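Local structure of melanin biosynthesis protein TyrA, putative (Shewanella oneidensis, 2IIZ) at residues A[17-22]-A[59-64]; A[114-119]-A[135-140]; A[246-251]-A[255-260]. The protein binds heme b and probably acts as a peroxidase of the dye-decolorizing (DyP) family. One frame throughout, in Å; residues are numbered along the deposited sequence.

How the contacts relate
The three contacts follow one another along the chain and all involve strands of one antiparallel sheet. Contact 1 (17-22 with 59-64) links the starts of two N-terminal strands; contact 2 (114-119 with 135-140), its centre about 9 Å away, sets helix 112-125 against strand 130-139, the neighbour of strand 21-29. Contact 3 (246-251 with 255-260) lies within a beta hairpin of the C-terminal half, about 14 Å from contact 1 and 13 Å from contact 2, centre to centre. Phe-139 and Pro-247 join the halves by a probable backbone hydrogen bond. Contact 3 alone touches heme, while all three reach the second subunit, contact 1 only through His-21, consistent with heme pocket and dimer interface resting on one sheet.

Contact 1 (A[17-22]-A[59-64]); sequences EGNLHS and AFNGFV
Asn-19 presents both ends of its side-chain amide to the segment 59-64. Its ND2 donates to the carbonyl oxygen of Ala-59 (ND2 to O, 2.8 Å), arriving from above the carbonyl plane rather than along a lone pair. Its OD1 accepts from Asn-61, a longer bond of 3.3 Å between Asn-61 ND2 and Asn-19 OD1. A third side closes the triangle: Asn-61 ND2 also gives a weak bond of 3.2 Å to Ala-59 O, which is thereby gripped by both amides. The two asparagine side chains come at each other from opposite directions with their amide planes 54° apart, and OD1 of Asn-19 lies close to the amide plane of Asn-61. Alongside this polar core, the methyl CB of Ala-59 rests 3.8 Å from Asn-19 ND2.

Asn-61 can serve both acceptors because its CG sits between the backbone N and the carbonyl carbon (chi1 66°), which folds the amide back over its own chain toward Ala-59. The principle illustrated is that of the ferredoxin-like fold, in which a beta-alpha-beta crossover leaves a gap for a third strand. Strands 21-29 and 61-67, joined through helix 34-54, lie on either side of strand 103-109, and the asparagines tie together the chain at their two starting ends.

That intervening strand supplies the second shell. Arg-108 donates through NE to Asn-19 OD1 and through NH2 to Glu-17 O; these oxygens are two acceptors only 3.0 Å apart (Glu-17 O to Asn-19 OD1), and the guanidinium probably offsets their mutual repulsion. Just beyond the strand, Asp-110 accepts from Leu-20 N and, weakly, from Asn-19 ND2, and Asn-61 also packs on Thr-52 of helix 34-54.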
loop_
_atom_site.group_PDB
_atom_site.type_symbol
_atom_site.label_atom_id
_atom_site.label_comp_id
_atom_site.label_asym_id
_atom_site.label_seq_id
_atom_site.Cartn_x
_atom_site.Cartn_y
_atom_site.Cartn_z
ATOM N N GLU A 17 -0.056 6.887 20.182
ATOM C CA GLU A 17 1.174 6.109 20.054
ATOM C C GLU A 17 1.250 5.509 18.645
ATOM O O GLU A 17 0.253 5.470 17.906
ATOM C CB GLU A 17 1.233 4.992 21.104
ATOM C CG GLU A 17 1.341 5.464 22.553
ATOM C CD GLU A 17 2.617 6.253 22.833
ATOM O OE1 GLU A 17 3.618 6.029 22.108
ATOM O OE2 GLU A 17 2.618 7.096 23.776
ATOM N N GLY A 18 2.437 5.052 18.273
ATOM C CA GLY A 18 2.695 4.543 16.899
ATOM C C GLY A 18 1.840 3.360 16.496
ATOM O O GLY A 18 1.294 2.685 17.374
ATOM N N ASN A 19 1.739 3.117 15.177
ATOM C CA ASN A 19 0.964 2.001 14.591
ATOM C C ASN A 19 1.667 1.376 13.418
ATOM O O ASN A 19 2.523 2.002 12.796
ATOM C CB ASN A 19 -0.403 2.466 14.060
ATOM C CG ASN A 19 -1.341 2.929 15.166
ATOM O OD1 ASN A 19 -1.213 4.037 15.670
ATOM N ND2 ASN A 19 -2.269 2.086 15.542
ATOM N N LEU A 20 1.294 0.141 13.101
ATOM C CA LEU A 20 1.897 -0.543 11.964
ATOM C C LEU A 20 1.532 0.048 10.592
ATOM O O LEU A 20 2.283 -0.130 9.634
ATOM C CB LEU A 20 1.534 -2.029 11.971
ATOM C CG LEU A 20 1.974 -2.813 13.213
ATOM C CD1 LEU A 20 1.479 -4.284 13.194
ATOM C CD2 LEU A 20 3.470 -2.777 13.357
ATOM N N HIS A 21 0.394 0.739 10.485
ATOM C CA HIS A 21 -0.085 1.223 9.182
ATOM C C HIS A 21 -0.863 2.527 9.304
ATOM O O HIS A 21 -1.339 2.886 10.369
ATOM C CB HIS A 21 -1.019 0.226 8.529
ATOM C CG HIS A 21 -0.445 -1.141 8.279
ATOM N ND1 HIS A 21 0.511 -1.387 7.319
ATOM C CD2 HIS A 21 -0.727 -2.344 8.841
ATOM C CE1 HIS A 21 0.805 -2.679 7.309
ATOM N NE2 HIS A 21 0.068 -3.285 8.224
ATOM N N SER A 22 -0.987 3.225 8.181
ATOM C CA SER A 22 -1.685 4.501 8.133
ATOM C C SER A 22 -2.116 4.858 6.713
ATOM O O SER A 22 -1.541 4.374 5.730
ATOM C CB SER A 22 -0.743 5.602 8.617
ATOM O OG SER A 22 0.319 5.718 7.699
ATOM N N ALA A 59 -5.877 -1.019 17.800
ATOM C CA ALA A 59 -5.406 0.333 18.144
ATOM C C ALA A 59 -5.715 1.405 17.101
ATOM O O ALA A 59 -4.847 2.216 16.742
ATOM C CB ALA A 59 -3.935 0.295 18.458
ATOM N N PHE A 60 -6.955 1.410 16.615
ATOM C CA PHE A 60 -7.334 2.347 15.570
ATOM C C PHE A 60 -7.343 3.739 16.134
ATOM O O PHE A 60 -7.726 3.948 17.295
ATOM C CB PHE A 60 -8.712 2.038 14.990
ATOM C CG PHE A 60 -9.174 3.052 13.992
ATOM C CD1 PHE A 60 -9.726 4.265 14.410
ATOM C CD2 PHE A 60 -9.058 2.805 12.630
ATOM C CE1 PHE A 60 -10.154 5.226 13.486
ATOM C CE2 PHE A 60 -9.482 3.751 11.698
ATOM C CZ PHE A 60 -10.033 4.969 12.130
ATOM N N ASN A 61 -6.928 4.700 15.314
ATOM C CA ASN A 61 -7.089 6.104 15.671
ATOM C C ASN A 61 -6.824 6.979 14.468
ATOM O O ASN A 61 -6.282 6.503 13.469
ATOM C CB ASN A 61 -6.149 6.494 16.789
ATOM C CG ASN A 61 -4.727 6.439 16.360
ATOM O OD1 ASN A 61 -4.214 7.373 15.714
ATOM N ND2 ASN A 61 -4.059 5.339 16.703
ATOM N N GLY A 62 -7.214 8.250 14.584
ATOM C CA GLY A 62 -7.317 9.125 13.435
ATOM C C GLY A 62 -7.689 10.565 13.764
ATOM O O GLY A 62 -8.106 10.883 14.878
ATOM N N PHE A 63 -7.526 11.435 12.775
ATOM C CA PHE A 63 -8.001 12.784 12.889
ATOM C C PHE A 63 -8.331 13.389 11.538
ATOM O O PHE A 63 -7.818 12.944 10.519
ATOM C CB PHE A 63 -7.039 13.665 13.726
ATOM C CG PHE A 63 -5.718 13.966 13.083
ATOM C CD1 PHE A 63 -5.612 14.878 12.043
ATOM C CD2 PHE A 63 -4.568 13.354 13.535
ATOM C CE1 PHE A 63 -4.365 15.161 11.453
ATOM C CE2 PHE A 63 -3.343 13.635 12.953
ATOM C CZ PHE A 63 -3.251 14.542 11.909
ATOM N N VAL A 64 -9.207 14.395 11.561
ATOM C CA VAL A 64 -9.464 15.302 10.445
ATOM C C VAL A 64 -8.930 16.693 10.774
ATOM O O VAL A 64 -9.268 17.260 11.824
ATOM C CB VAL A 64 -10.961 15.491 10.162
ATOM C CG1 VAL A 64 -11.170 16.164 8.795
ATOM C CG2 VAL A 64 -11.677 14.158 10.190
#

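Contact 2 (A[114-119]-A[135-140]); sequences ILHLVA and EERGFR. With EDO (1,2-ethanediol), chain D.
In the ferredoxin-like N-terminal half, where helix 112-125 covers the sheet next to the dimer interface, His-116 of the helix meets Arg-137 of strand 130-139. The bond runs from Arg-137 NH1 to His-116 ND1, 3.0 Å long with an N-H...N angle of 149°. Both groups meet at their edges: NH1 lies in the plane of the imidazole and ND1 close to the plane of the guanidinium, although the planes themselves are turned 66° apart. The arginine spans the gap with a chain extended from CG to NE, while His-116 swings its CG opposite the backbone N (chi1 -170°) to bring ND1 round to the strand.

Along the adjacent NE-NH2 edge, a salt bridge to Glu-135 probably fixes the rotation of the guanidinium. Arg-137 holds the carboxylate side-on, NH2 and NE both donating to the same oxygen, at 3.0 Å from NH2 to Glu-135 OE2 and 3.3 Å from NE to Glu-135 OE2. Further along the chain, Arg-140 NH1 makes a weak hydrogen bond to O1 of an ethanediol, probably from the crystallisation liquor.

The remaining polar ends cross the interface: His-116 NE2 bonds to Gln-254 OE1 of the second subunit, and Glu-135 OE1 to Leu-251 N of that subunit. With ND1 used as an acceptor from a cationic neighbour, the imidazole is probably neutral, its proton on NE2 facing the other chain.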
loop_
_atom_site.group_PDB
_atom_site.type_symbol
_atom_site.label_atom_id
_atom_site.label_comp_id
_atom_site.label_asym_id
_atom_site.label_seq_id
_atom_site.Cartn_x
_atom_site.Cartn_y
_atom_site.Cartn_z
ATOM N N ILE A 114 -8.614 -2.818 7.813
ATOM C CA ILE A 114 -9.552 -1.951 8.477
ATOM C C ILE A 114 -9.423 -0.508 8.015
ATOM O O ILE A 114 -10.413 0.202 7.938
ATOM C CB ILE A 114 -9.372 -2.055 9.995
ATOM C CG1 ILE A 114 -9.992 -3.365 10.470
ATOM C CG2 ILE A 114 -9.993 -0.879 10.705
ATOM C CD1 ILE A 114 -9.657 -3.687 11.893
ATOM N N LEU A 115 -8.206 -0.071 7.708
ATOM C CA LEU A 115 -8.000 1.290 7.160
ATOM C C LEU A 115 -8.549 1.414 5.732
ATOM O O LEU A 115 -9.092 2.451 5.338
ATOM C CB LEU A 115 -6.521 1.634 7.153
ATOM C CG LEU A 115 -5.832 1.775 8.506
ATOM C CD1 LEU A 115 -4.310 1.830 8.332
ATOM C CD2 LEU A 115 -6.303 3.015 9.237
ATOM N N HIS A 116 -8.402 0.348 4.952
ATOM C CA HIS A 116 -8.943 0.350 3.609
ATOM C C HIS A 116 -10.437 0.555 3.726
ATOM O O HIS A 116 -10.999 1.396 3.047
ATOM C CB HIS A 116 -8.634 -0.949 2.898
ATOM C CG HIS A 116 -8.965 -0.926 1.441
ATOM N ND1 HIS A 116 -8.073 -0.499 0.482
ATOM C CD2 HIS A 116 -10.093 -1.283 0.780
ATOM C CE1 HIS A 116 -8.639 -0.592 -0.707
ATOM N NE2 HIS A 116 -9.862 -1.065 -0.554
ATOM N N LEU A 117 -11.072 -0.217 4.607
ATOM C CA LEU A 117 -12.517 -0.142 4.810
ATOM C C LEU A 117 -12.930 1.262 5.267
ATOM O O LEU A 117 -13.846 1.879 4.708
ATOM C CB LEU A 117 -12.930 -1.197 5.835
ATOM C CG LEU A 117 -14.402 -1.340 6.251
ATOM C CD1 LEU A 117 -14.726 -2.790 6.562
ATOM C CD2 LEU A 117 -14.757 -0.492 7.457
ATOM N N VAL A 118 -12.248 1.772 6.289
ATOM C CA VAL A 118 -12.598 3.069 6.846
ATOM C C VAL A 118 -12.451 4.192 5.838
ATOM O O VAL A 118 -13.346 5.024 5.731
ATOM C CB VAL A 118 -11.785 3.357 8.112
ATOM C CG1 VAL A 118 -11.858 4.816 8.496
ATOM C CG2 VAL A 118 -12.297 2.479 9.245
ATOM N N ALA A 119 -11.328 4.212 5.112
ATOM C CA ALA A 119 -11.088 5.160 4.017
ATOM C C ALA A 119 -12.214 5.142 2.978
ATOM O O ALA A 119 -12.802 6.168 2.661
ATOM C CB ALA A 119 -9.739 4.842 3.314
ATOM N N GLU A 135 -3.554 10.425 -2.169
ATOM C CA GLU A 135 -3.660 9.347 -1.208
ATOM C C GLU A 135 -2.309 8.675 -1.098
ATOM O O GLU A 135 -1.659 8.408 -2.114
ATOM C CB GLU A 135 -4.698 8.321 -1.639
ATOM C CG GLU A 135 -4.627 7.055 -0.787
ATOM C CD GLU A 135 -5.778 6.082 -0.995
ATOM O OE1 GLU A 135 -6.490 6.176 -2.040
ATOM O OE2 GLU A 135 -5.951 5.218 -0.092
ATOM N N GLU A 136 -1.883 8.406 0.131
ATOM C CA GLU A 136 -0.650 7.645 0.374
ATOM C C GLU A 136 -0.870 6.727 1.567
ATOM O O GLU A 136 -1.725 7.005 2.414
ATOM C CB GLU A 136 0.540 8.574 0.648
ATOM C CG GLU A 136 0.890 9.554 -0.487
ATOM C CD GLU A 136 1.486 8.890 -1.734
ATOM O OE1 GLU A 136 1.846 7.700 -1.658
ATOM O OE2 GLU A 136 1.594 9.573 -2.787
ATOM N N ARG A 137 -0.095 5.643 1.625
ATOM C CA ARG A 137 -0.170 4.676 2.724
ATOM C C ARG A 137 1.183 4.558 3.407
ATOM O O ARG A 137 2.204 4.308 2.757
ATOM C CB ARG A 137 -0.675 3.310 2.209
ATOM C CG ARG A 137 -2.069 3.457 1.559
ATOM C CD ARG A 137 -3.004 2.226 1.596
ATOM N NE ARG A 137 -4.353 2.649 1.185
ATOM C CZ ARG A 137 -5.454 1.890 1.154
ATOM N NH1 ARG A 137 -5.425 0.599 1.518
ATOM N NH2 ARG A 137 -6.604 2.445 0.749
ATOM N N GLY A 138 1.167 4.753 4.722
ATOM C CA GLY A 138 2.357 4.684 5.564
ATOM C C GLY A 138 2.504 3.302 6.172
ATOM O O GLY A 138 1.521 2.545 6.319
ATOM N N PHE A 139 3.733 2.959 6.533
ATOM C CA PHE A 139 3.978 1.694 7.195
ATOM C C PHE A 139 5.171 1.784 8.138
ATOM O O PHE A 139 6.154 2.450 7.823
ATOM C CB PHE A 139 4.208 0.612 6.162
ATOM C CG PHE A 139 5.398 0.855 5.277
ATOM C CD1 PHE A 139 5.303 1.690 4.175
ATOM C CD2 PHE A 139 6.612 0.239 5.544
ATOM C CE1 PHE A 139 6.402 1.916 3.348
ATOM C CE2 PHE A 139 7.723 0.456 4.714
ATOM C CZ PHE A 139 7.612 1.294 3.618
ATOM N N ARG A 140 5.065 1.122 9.288
ATOM C CA ARG A 140 6.217 0.900 10.157
ATOM C C ARG A 140 7.277 0.080 9.430
ATOM O O ARG A 140 6.959 -0.936 8.822
ATOM C CB ARG A 140 5.814 0.152 11.420
ATOM C CG ARG A 140 6.973 -0.079 12.386
ATOM C CD ARG A 140 6.521 -0.683 13.709
ATOM N NE ARG A 140 5.778 0.279 14.519
ATOM C CZ ARG A 140 5.212 0.013 15.699
ATOM N NH1 ARG A 140 5.293 -1.198 16.232
ATOM N NH2 ARG A 140 4.556 0.969 16.357
HETATM C C1 EDO D . 2.041 -2.137 17.318
HETATM O O1 EDO D . 2.696 -1.319 18.282
HETATM C C2 EDO D . 1.960 -3.568 17.837
HETATM O O2 EDO D . 0.972 -4.303 17.100
#

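Contact 3 (A[246-251]-A[255-260]); sequences MPYGSL and GLMFIS. With HEM (protoporphyrin IX containing Fe), chain C.
Tyr-248 brings its ring obliquely up to Gly-255 of the opposite strand, CE1 coming within 3.4 Å of Gly-255 N, an approach eased by the lack of a side chain on the glycine. The ring is brought there with CG between the backbone N and the carbonyl carbon (chi1 89°), and its hydroxyl is held by Glu-253 in the turn. Over one ring face, offset toward the rim, hangs the methyl of Met-257, its CE 4.3 Å from Tyr-248 CG. Met-246 lies on this same side of the sheet; both methionines are selenomethionines in the crystal.

Strands 238-249 and 254-262 form a beta hairpin in the C-terminal half of the DyP-type fold. Its hydrogen-bonded pairs are Met-246 with Met-257, where the Met-257 N to Met-246 O bond measures 2.8 Å and its return bond is weak, and Tyr-248 with Gly-255, bonded both ways. Between them Pro-247 faces Leu-256 as a non-hydrogen-bonded pair, and its CA comes 3.3 Å from Gly-255 O in a CA-H...O contact.

The side chains of Leu-256 and Phe-258 turn to the other face, into the heme pocket. Leu-256 straddles two surfaces: CD1 sits 3.6 Å from Met-246 O, whereas CD2 touches the porphyrin at C3B (3.5 Å), beside a vinyl group. Phe-258 sets a ring face against a pyrrole, CE1 lying 3.3 Å from heme C2C, with the ring nearly parallel to the porphyrin. With an alanine in place of Phe-258, the flat cover over this pyrrole would be gone and the macrocycle would probably be freer to shift. Leu-256 and Phe-258 meet heme through carbon atoms, whereas Arg-243, on strand 238-249 of the same hairpin, adds a hydrogen bond, as do Gly-153, Glu-155 and Asn-230; apolar shape here probably helps to position the macrocycle.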
loop_
_atom_site.group_PDB
_atom_site.type_symbol
_atom_site.label_atom_id
_atom_site.label_comp_id
_atom_site.label_asym_id
_atom_site.label_seq_id
_atom_site.Cartn_x
_atom_site.Cartn_y
_atom_site.Cartn_z
HETATM N N MSE A 246 5.731 8.563 9.323
HETATM C CA MSE A 246 5.913 7.151 8.989
HETATM C C MSE A 246 6.544 6.992 7.614
HETATM O O MSE A 246 6.382 7.867 6.778
HETATM C CB MSE A 246 4.575 6.461 9.001
HETATM C CG MSE A 246 3.922 6.551 10.363
HETATM SE SE MSE A 246 2.467 5.410 10.665
HETATM C CE MSE A 246 3.314 3.693 10.316
ATOM N N PRO A 247 7.280 5.877 7.367
ATOM C CA PRO A 247 7.711 5.586 6.001
ATOM C C PRO A 247 6.500 5.473 5.096
ATOM O O PRO A 247 5.417 5.189 5.595
ATOM C CB PRO A 247 8.388 4.202 6.127
ATOM C CG PRO A 247 8.843 4.159 7.539
ATOM C CD PRO A 247 7.762 4.856 8.308
ATOM N N TYR A 248 6.685 5.684 3.791
ATOM C CA TYR A 248 5.598 5.567 2.821
ATOM C C TYR A 248 6.123 5.226 1.446
ATOM O O TYR A 248 7.323 5.362 1.162
ATOM C CB TYR A 248 4.837 6.889 2.692
ATOM C CG TYR A 248 5.434 7.786 1.643
ATOM C CD1 TYR A 248 6.509 8.636 1.943
ATOM C CD2 TYR A 248 4.945 7.786 0.348
ATOM C CE1 TYR A 248 7.061 9.458 0.974
ATOM C CE2 TYR A 248 5.493 8.602 -0.619
ATOM C CZ TYR A 248 6.551 9.435 -0.298
ATOM O OH TYR A 248 7.081 10.237 -1.280
ATOM N N GLY A 249 5.204 4.785 0.590
ATOM C CA GLY A 249 5.461 4.726 -0.843
ATOM C C GLY A 249 5.810 3.352 -1.369
ATOM O O GLY A 249 5.335 2.338 -0.864
ATOM N N SER A 250 6.660 3.338 -2.398
ATOM C CA SER A 250 6.836 2.180 -3.261
ATOM C C SER A 250 8.035 2.414 -4.165
ATOM O O SER A 250 8.747 3.397 -3.999
ATOM C CB SER A 250 5.608 2.023 -4.137
ATOM O OG SER A 250 5.727 2.871 -5.266
ATOM N N LEU A 251 8.258 1.523 -5.123
ATOM C CA LEU A 251 9.467 1.608 -5.942
ATOM C C LEU A 251 9.527 2.932 -6.693
ATOM O O LEU A 251 10.537 3.609 -6.622
ATOM C CB LEU A 251 9.607 0.426 -6.925
ATOM C CG LEU A 251 9.896 -0.991 -6.383
ATOM C CD1 LEU A 251 10.132 -1.969 -7.520
ATOM C CD2 LEU A 251 11.095 -1.018 -5.452
ATOM N N GLY A 255 9.768 7.368 0.813
ATOM C CA GLY A 255 10.509 8.154 1.790
ATOM C C GLY A 255 9.742 8.215 3.083
ATOM O O GLY A 255 9.205 7.209 3.504
ATOM N N LEU A 256 9.720 9.408 3.678
ATOM C CA LEU A 256 9.074 9.685 4.935
ATOM C C LEU A 256 7.909 10.637 4.737
ATOM O O LEU A 256 8.031 11.678 4.071
ATOM C CB LEU A 256 10.051 10.353 5.928
ATOM C CG LEU A 256 9.534 10.449 7.364
ATOM C CD1 LEU A 256 9.531 9.081 7.967
ATOM C CD2 LEU A 256 10.332 11.398 8.251
HETATM N N MSE A 257 6.774 10.282 5.330
HETATM C CA MSE A 257 5.664 11.195 5.399
HETATM C C MSE A 257 5.831 11.916 6.699
HETATM O O MSE A 257 5.372 11.450 7.761
HETATM C CB MSE A 257 4.339 10.479 5.362
HETATM C CG MSE A 257 3.127 11.429 5.287
HETATM SE SE MSE A 257 3.020 12.499 3.692
HETATM C CE MSE A 257 2.854 11.128 2.427
ATOM N N PHE A 258 6.500 13.056 6.616
ATOM C CA PHE A 258 6.744 13.832 7.795
ATOM C C PHE A 258 5.526 14.594 8.259
ATOM O O PHE A 258 4.931 15.370 7.498
ATOM C CB PHE A 258 7.872 14.828 7.616
ATOM C CG PHE A 258 8.152 15.571 8.859
ATOM C CD1 PHE A 258 9.035 15.058 9.788
ATOM C CD2 PHE A 258 7.515 16.776 9.115
ATOM C CE1 PHE A 258 9.308 15.738 10.963
ATOM C CE2 PHE A 258 7.773 17.478 10.289
ATOM C CZ PHE A 258 8.677 16.958 11.224
ATOM N N ILE A 259 5.173 14.377 9.524
ATOM C CA ILE A 259 4.043 15.040 10.137
ATOM C C ILE A 259 4.459 15.641 11.467
ATOM O O ILE A 259 4.925 14.925 12.335
ATOM C CB ILE A 259 2.884 14.057 10.348
ATOM C CG1 ILE A 259 2.559 13.347 9.004
ATOM C CG2 ILE A 259 1.679 14.790 10.935
ATOM C CD1 ILE A 259 1.339 12.483 9.020
ATOM N N SER A 260 4.293 16.956 11.615
ATOM C CA SER A 260 4.498 17.630 12.893
ATOM C C SER A 260 3.166 18.035 13.522
ATOM O O SER A 260 2.260 18.480 12.827
ATOM C CB SER A 260 5.344 18.870 12.713
ATOM O OG SER A 260 5.362 19.663 13.902
HETATM C CHA HEM C . 15.048 13.463 15.208
HETATM C CHB HEM C . 14.763 11.411 10.859
HETATM C CHC HEM C . 12.673 15.324 9.073
HETATM C CHD HEM C . 12.436 17.175 13.492
HETATM C C1A HEM C . 15.185 12.575 14.174
HETATM C C2A HEM C . 15.856 11.295 14.252
HETATM C C3A HEM C . 15.766 10.738 13.031
HETATM C C4A HEM C . 15.043 11.640 12.175
HETATM C CMA HEM C . 16.321 9.379 12.575
HETATM C CAA HEM C . 16.535 10.714 15.516
HETATM C CBA HEM C . 15.562 9.858 16.351
HETATM C CGA HEM C . 14.624 10.726 17.160
HETATM O O1A HEM C . 13.410 10.824 16.814
HETATM O O2A HEM C . 15.078 11.333 18.169
HETATM C C1B HEM C . 14.190 12.301 10.007
HETATM C C2B HEM C . 13.980 12.071 8.593
HETATM C C3B HEM C . 13.395 13.167 8.096
HETATM C C4B HEM C . 13.226 14.098 9.185
HETATM C CMB HEM C . 14.390 10.764 7.875
HETATM C CAB HEM C . 12.945 13.478 6.660
HETATM C CBB HEM C . 13.629 13.026 5.618
HETATM C C1C HEM C . 12.455 16.165 10.119
HETATM C C2C HEM C . 11.883 17.480 9.992
HETATM C C3C HEM C . 11.814 18.005 11.218
HETATM C C4C HEM C . 12.339 17.018 12.141
HETATM C CMC HEM C . 11.465 18.083 8.641
HETATM C CAC HEM C . 11.285 19.387 11.647
HETATM C CBC HEM C . 10.819 20.318 10.804
HETATM C C1D HEM C . 13.088 16.347 14.364
HETATM C C2D HEM C . 13.157 16.560 15.786
HETATM C C3D HEM C . 13.975 15.401 16.324
HETATM C C4D HEM C . 14.312 14.611 15.168
HETATM C CMD HEM C . 12.536 17.729 16.579
HETATM C CAD HEM C . 14.377 15.111 17.779
HETATM C CBD HEM C . 15.779 15.662 17.988
HETATM C CGD HEM C . 16.167 15.706 19.448
HETATM O O1D HEM C . 17.001 14.846 19.868
HETATM O O2D HEM C . 15.645 16.594 20.171
HETATM N NA HEM C . 14.697 12.763 12.893
HETATM N NB HEM C . 13.716 13.550 10.343
HETATM N NC HEM C . 12.725 15.896 11.440
HETATM N ND HEM C . 13.775 15.194 14.034
HETATM FE FE HEM C . 13.916 14.414 12.121
#